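Uncharacterized protein (Thermus thermophilus HB8, PDB 6SCE) is a CARF-domain DNA nuclease of type III CRISPR defence, switched on by cyclic oligoadenylate. Local coordinates at residues E417-L429 and G544-E556. Numbering follows the deposited sequence. Where two conformers were deposited one is given.
Sequences EVPWEEGRPEDLL and GVFFHRGALWFVE
Phe547 sits in the middle of this contact, between helix 425-432 and Trp420. With CG anti to the backbone N (chi1 -178°), its ring rises from the sheet toward the helix: Leu428 puts CD2 3.7 Å from CE1 of Phe547, while Pro425 at the first turn packs CB against Phe547 CB. Pro425 CB also meets Leu552 CD1, at 3.8 Å. Further along the sheet, Leu429 CD2 reaches both Leu552 CD2 and the ring edge of Phe554 at CZ. Val545 and Phe547 on one strand and Leu552 on its partner turn toward the helix, whose axis in 425-429 runs at 90° to strand 544-548. These strands form an antiparallel β-hairpin, closed by the turn at Arg549 and Gly550, in the C-terminal mixed sheet; 415-417 is the edge strand of the preceding sheet, so the contact joins two sheets, probably of neighbouring domains. Trp420 lies flat against the hairpin turn. CZ of Phe547 comes 3.6 Å from Trp420 CZ3, the six-membered ring and the phenyl inclined at 70°. One indole face receives two CH-pi contacts: CA of Arg549 stands 3.5 Å from the five-ring centroid, almost on its normal, and Gly550 CA lies over the six-membered ring. Val418 CG1 covers the opposite face, and Trp420 NE1 bonds to Asp406 O. Gly550 O accepts a hydrogen bond from an adenine N6 of the bound RNA, probably the activating cyclic oligoadenylate. Outermost, Arg549 NH2 makes its main salt bridge to Asp406 OD2 and a long, weaker one to Glu417 OE1 (3.7 Å), while a water links Arg549 NH1 to Glu417 OE1 and Val418 O.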
loop_
_atom_site.group_PDB
_atom_site.type_symbol
_atom_site.label_atom_id
_atom_site.label_comp_id
_atom_site.label_asym_id
_atom_site.label_seq_id
_atom_site.Cartn_x
_atom_site.Cartn_y
_atom_site.Cartn_z
ATOM N N GLU A 417 17.820 -0.752 14.505
ATOM C CA GLU A 417 17.577 0.642 14.159
ATOM C C GLU A 417 18.102 0.834 12.749
ATOM O O GLU A 417 19.232 0.451 12.445
ATOM C CB GLU A 417 18.347 1.553 15.119
ATOM C CG GLU A 417 17.725 1.654 16.489
ATOM C CD GLU A 417 16.338 2.268 16.452
ATOM O OE1 GLU A 417 16.027 3.104 15.564
ATOM O OE2 GLU A 417 15.546 1.890 17.305
ATOM N N VAL A 418 17.274 1.411 11.893
ATOM C CA VAL A 418 17.614 1.632 10.493
ATOM C C VAL A 418 18.362 2.949 10.380
ATOM O O VAL A 418 18.005 3.897 11.072
ATOM C CB VAL A 418 16.328 1.700 9.677
ATOM C CG1 VAL A 418 16.605 1.940 8.193
ATOM C CG2 VAL A 418 15.591 0.380 9.826
ATOM N N PRO A 419 19.378 3.024 9.511
ATOM C CA PRO A 419 20.045 4.333 9.335
ATOM C C PRO A 419 19.207 5.251 8.435
ATOM O O PRO A 419 19.593 5.571 7.316
ATOM C CB PRO A 419 21.385 3.982 8.697
ATOM C CG PRO A 419 21.249 2.595 8.162
ATOM C CD PRO A 419 20.076 1.927 8.832
ATOM N N TRP A 420 18.087 5.708 8.956
ATOM C CA TRP A 420 17.137 6.452 8.147
ATOM C C TRP A 420 17.735 7.766 7.670
ATOM O O TRP A 420 17.308 8.288 6.645
ATOM C CB TRP A 420 15.898 6.789 8.947
ATOM C CG TRP A 420 15.014 5.619 9.282
ATOM C CD1 TRP A 420 14.686 5.181 10.519
ATOM C CD2 TRP A 420 14.281 4.819 8.358
ATOM N NE1 TRP A 420 13.807 4.120 10.422
ATOM C CE2 TRP A 420 13.530 3.900 9.103
ATOM C CE3 TRP A 420 14.186 4.795 6.963
ATOM C CZ2 TRP A 420 12.709 2.941 8.506
ATOM C CZ3 TRP A 420 13.339 3.843 6.370
ATOM C CH2 TRP A 420 12.625 2.948 7.146
ATOM N N GLU A 421 18.719 8.287 8.406
ATOM C CA GLU A 421 19.386 9.539 8.029
ATOM C C GLU A 421 20.074 9.453 6.670
ATOM O O GLU A 421 20.362 10.473 6.061
ATOM C CB GLU A 421 20.365 10.024 9.125
ATOM C CG GLU A 421 21.637 9.196 9.281
ATOM C CD GLU A 421 21.426 7.876 10.015
ATOM O OE1 GLU A 421 20.296 7.592 10.477
ATOM O OE2 GLU A 421 22.401 7.108 10.133
ATOM N N GLU A 422 20.319 8.242 6.192
ATOM C CA GLU A 422 20.870 8.018 4.846
ATOM C C GLU A 422 19.818 7.946 3.759
ATOM O O GLU A 422 20.146 7.798 2.597
ATOM C CB GLU A 422 21.650 6.716 4.798
ATOM C CG GLU A 422 22.778 6.595 5.802
ATOM C CD GLU A 422 23.425 5.227 5.744
ATOM O OE1 GLU A 422 23.072 4.428 4.832
ATOM O OE2 GLU A 422 24.261 4.930 6.616
ATOM N N GLY A 423 18.559 8.007 4.144
ATOM C CA GLY A 423 17.446 7.924 3.212
ATOM C C GLY A 423 17.245 9.232 2.472
ATOM O O GLY A 423 17.667 10.316 2.945
ATOM N N ARG A 424 16.649 9.127 1.290
ATOM C CA ARG A 424 16.326 10.317 0.489
ATOM C C ARG A 424 14.970 10.109 -0.148
ATOM O O ARG A 424 14.721 9.034 -0.737
ATOM C CB ARG A 424 17.369 10.546 -0.598
ATOM C CG ARG A 424 18.804 10.578 -0.109
ATOM C CD ARG A 424 19.791 10.618 -1.268
ATOM N NE ARG A 424 21.078 10.032 -0.890
ATOM C CZ ARG A 424 22.075 9.741 -1.730
ATOM N NH1 ARG A 424 21.972 9.994 -3.032
ATOM N NH2 ARG A 424 23.193 9.201 -1.258
ATOM N N PRO A 425 14.097 11.123 -0.071
ATOM C CA PRO A 425 12.781 10.923 -0.623
ATOM C C PRO A 425 12.793 10.631 -2.131
ATOM O O PRO A 425 11.948 9.895 -2.603
ATOM C CB PRO A 425 12.033 12.233 -0.309
ATOM C CG PRO A 425 13.031 13.191 0.181
ATOM C CD PRO A 425 14.266 12.453 0.544
ATOM N N GLU A 426 13.747 11.189 -2.862
ATOM C CA GLU A 426 13.822 10.956 -4.284
ATOM C C GLU A 426 14.220 9.494 -4.602
ATOM O O GLU A 426 13.817 8.970 -5.636
ATOM C CB GLU A 426 14.742 11.967 -4.987
ATOM C CG GLU A 426 16.182 12.006 -4.511
ATOM C CD GLU A 426 16.406 12.865 -3.270
ATOM O OE1 GLU A 426 15.437 13.261 -2.565
ATOM O OE2 GLU A 426 17.585 13.133 -2.984
ATOM N N ASP A 427 14.984 8.848 -3.711
ATOM C CA ASP A 427 15.370 7.445 -3.898
ATOM C C ASP A 427 14.187 6.544 -3.636
ATOM O O ASP A 427 13.903 5.652 -4.426
ATOM C CB ASP A 427 16.567 7.052 -3.021
ATOM C CG ASP A 427 17.866 7.690 -3.490
ATOM O OD1 ASP A 427 17.870 8.302 -4.560
ATOM O OD2 ASP A 427 18.885 7.604 -2.790
ATOM N N LEU A 428 13.475 6.778 -2.541
ATOM C CA LEU A 428 12.269 6.028 -2.297
ATOM C C LEU A 428 11.307 6.142 -3.485
ATOM O O LEU A 428 10.752 5.128 -3.961
ATOM C CB LEU A 428 11.586 6.485 -1.018
ATOM C CG LEU A 428 10.250 5.824 -0.703
ATOM C CD1 LEU A 428 10.412 4.313 -0.574
ATOM C CD2 LEU A 428 9.730 6.431 0.585
ATOM N N LEU A 429 11.105 7.367 -3.969
ATOM C CA LEU A 429 10.186 7.590 -5.072
ATOM C C LEU A 429 10.611 6.868 -6.372
ATOM O O LEU A 429 9.747 6.355 -7.093
ATOM C CB LEU A 429 10.006 9.101 -5.326
ATOM C CG LEU A 429 9.062 9.834 -4.380
ATOM C CD1 LEU A 429 9.311 11.335 -4.472
ATOM C CD2 LEU A 429 7.603 9.531 -4.670
ATOM N N GLY A 544 6.031 20.200 -1.825
ATOM C CA GLY A 544 7.148 19.794 -1.020
ATOM C C GLY A 544 7.061 18.298 -0.737
ATOM O O GLY A 544 6.027 17.667 -0.937
ATOM N N VAL A 545 8.173 17.733 -0.300
ATOM C CA VAL A 545 8.186 16.339 0.106
ATOM C C VAL A 545 9.256 16.160 1.179
ATOM O O VAL A 545 10.314 16.794 1.150
ATOM C CB VAL A 545 8.357 15.387 -1.108
ATOM C CG1 VAL A 545 9.681 15.617 -1.827
ATOM C CG2 VAL A 545 8.207 13.923 -0.711
ATOM N N PHE A 546 8.942 15.324 2.162
ATOM C CA PHE A 546 9.943 14.953 3.147
ATOM C C PHE A 546 9.806 13.479 3.523
ATOM O O PHE A 546 8.721 12.874 3.381
ATOM C CB PHE A 546 9.990 15.907 4.375
ATOM C CG PHE A 546 8.740 15.956 5.205
ATOM C CD1 PHE A 546 7.715 16.835 4.890
ATOM C CD2 PHE A 546 8.634 15.205 6.369
ATOM C CE1 PHE A 546 6.576 16.908 5.681
ATOM C CE2 PHE A 546 7.508 15.277 7.173
ATOM C CZ PHE A 546 6.469 16.120 6.825
ATOM N N PHE A 547 10.924 12.913 3.972
ATOM C CA PHE A 547 10.987 11.513 4.386
ATOM C C PHE A 547 11.508 11.472 5.818
ATOM O O PHE A 547 12.507 12.111 6.129
ATOM C CB PHE A 547 11.882 10.725 3.427
ATOM C CG PHE A 547 11.966 9.266 3.747
ATOM C CD1 PHE A 547 10.847 8.464 3.673
ATOM C CD2 PHE A 547 13.173 8.698 4.156
ATOM C CE1 PHE A 547 10.908 7.121 3.999
ATOM C CE2 PHE A 547 13.245 7.351 4.464
ATOM C CZ PHE A 547 12.110 6.563 4.387
ATOM N N HIS A 548 10.794 10.779 6.705
ATOM C CA HIS A 548 11.265 10.661 8.074
ATOM C C HIS A 548 10.908 9.294 8.623
ATOM O O HIS A 548 9.741 8.980 8.780
ATOM C CB HIS A 548 10.656 11.756 8.949
ATOM C CG HIS A 548 11.242 11.816 10.324
ATOM N ND1 HIS A 548 12.600 11.862 10.545
ATOM C CD2 HIS A 548 10.655 11.839 11.547
ATOM C CE1 HIS A 548 12.827 11.891 11.850
ATOM N NE2 HIS A 548 11.665 11.880 12.478
ATOM N N ARG A 549 11.926 8.480 8.871
ATOM C CA ARG A 549 11.770 7.207 9.592
ATOM C C ARG A 549 10.771 6.190 9.023
ATOM O O ARG A 549 10.086 5.529 9.779
ATOM C CB ARG A 549 11.431 7.504 11.050
ATOM C CG ARG A 549 12.561 8.292 11.718
ATOM C CD ARG A 549 12.395 8.393 13.214
ATOM N NE ARG A 549 12.297 7.092 13.886
ATOM C CZ ARG A 549 13.318 6.292 14.202
ATOM N NH1 ARG A 549 14.576 6.594 13.891
ATOM N NH2 ARG A 549 13.068 5.154 14.834
ATOM N N GLY A 550 10.695 6.039 7.705
ATOM C CA GLY A 550 9.781 5.028 7.099
ATOM C C GLY A 550 8.385 5.518 6.727
ATOM O O GLY A 550 7.432 4.697 6.459
ATOM N N ALA A 551 8.239 6.847 6.727
ATOM C CA ALA A 551 7.034 7.479 6.193
ATOM C C ALA A 551 7.429 8.616 5.259
ATOM O O ALA A 551 8.234 9.486 5.606
ATOM C CB ALA A 551 6.132 7.971 7.300
ATOM N N LEU A 552 6.898 8.561 4.044
ATOM C CA LEU A 552 7.023 9.657 3.088
ATOM C C LEU A 552 5.869 10.631 3.301
ATOM O O LEU A 552 4.736 10.221 3.587
ATOM C CB LEU A 552 6.965 9.131 1.654
ATOM C CG LEU A 552 7.421 10.113 0.577
ATOM C CD1 LEU A 552 8.853 10.533 0.752
ATOM C CD2 LEU A 552 7.262 9.422 -0.770
ATOM N N TRP A 553 6.161 11.921 3.155
ATOM C CA TRP A 553 5.156 12.979 3.303
ATOM C C TRP A 553 5.194 13.859 2.066
ATOM O O TRP A 553 6.272 14.244 1.620
ATOM C CB TRP A 553 5.473 13.892 4.495
ATOM C CG TRP A 553 5.343 13.281 5.858
ATOM C CD1 TRP A 553 6.171 12.361 6.426
ATOM C CD2 TRP A 553 4.374 13.614 6.848
ATOM N NE1 TRP A 553 5.738 12.055 7.700
ATOM C CE2 TRP A 553 4.650 12.824 7.988
ATOM C CE3 TRP A 553 3.288 14.500 6.883
ATOM C CZ2 TRP A 553 3.879 12.891 9.147
ATOM C CZ3 TRP A 553 2.515 14.546 8.013
ATOM C CH2 TRP A 553 2.809 13.740 9.138
ATOM N N PHE A 554 4.014 14.155 1.528
ATOM C CA PHE A 554 3.849 15.161 0.498
ATOM C C PHE A 554 3.259 16.403 1.148
ATOM O O PHE A 554 2.408 16.304 2.034
ATOM C CB PHE A 554 2.907 14.666 -0.594
ATOM C CG PHE A 554 3.433 13.490 -1.357
ATOM C CD1 PHE A 554 4.747 13.463 -1.802
ATOM C CD2 PHE A 554 2.611 12.411 -1.641
ATOM C CE1 PHE A 554 5.232 12.374 -2.503
ATOM C CE2 PHE A 554 3.091 11.324 -2.348
ATOM C CZ PHE A 554 4.388 11.307 -2.789
ATOM N N VAL A 555 3.704 17.565 0.682
ATOM C CA VAL A 555 3.295 18.838 1.263
ATOM C C VAL A 555 2.446 19.606 0.251
ATOM O O VAL A 555 2.790 19.663 -0.950
ATOM C CB VAL A 555 4.515 19.701 1.642
ATOM C CG1 VAL A 555 4.074 21.001 2.317
ATOM C CG2 VAL A 555 5.462 18.933 2.548
ATOM N N GLU A 556 1.332 20.169 0.726
ATOM C CA GLU A 556 0.508 21.072 -0.109
ATOM C C GLU A 556 0.417 22.401 0.623
ATOM O O GLU A 556 0.072 22.421 1.801
ATOM C CB GLU A 556 -0.893 20.496 -0.354
ATOM C CG GLU A 556 -1.824 21.365 -1.202
ATOM C CD GLU A 556 -1.462 21.404 -2.678
ATOM O OE1 GLU A 556 -0.659 20.567 -3.139
ATOM O OE2 GLU A 556 -2.000 22.277 -3.391
HETATM O O HOH W 1 17.184 4.810 13.338
#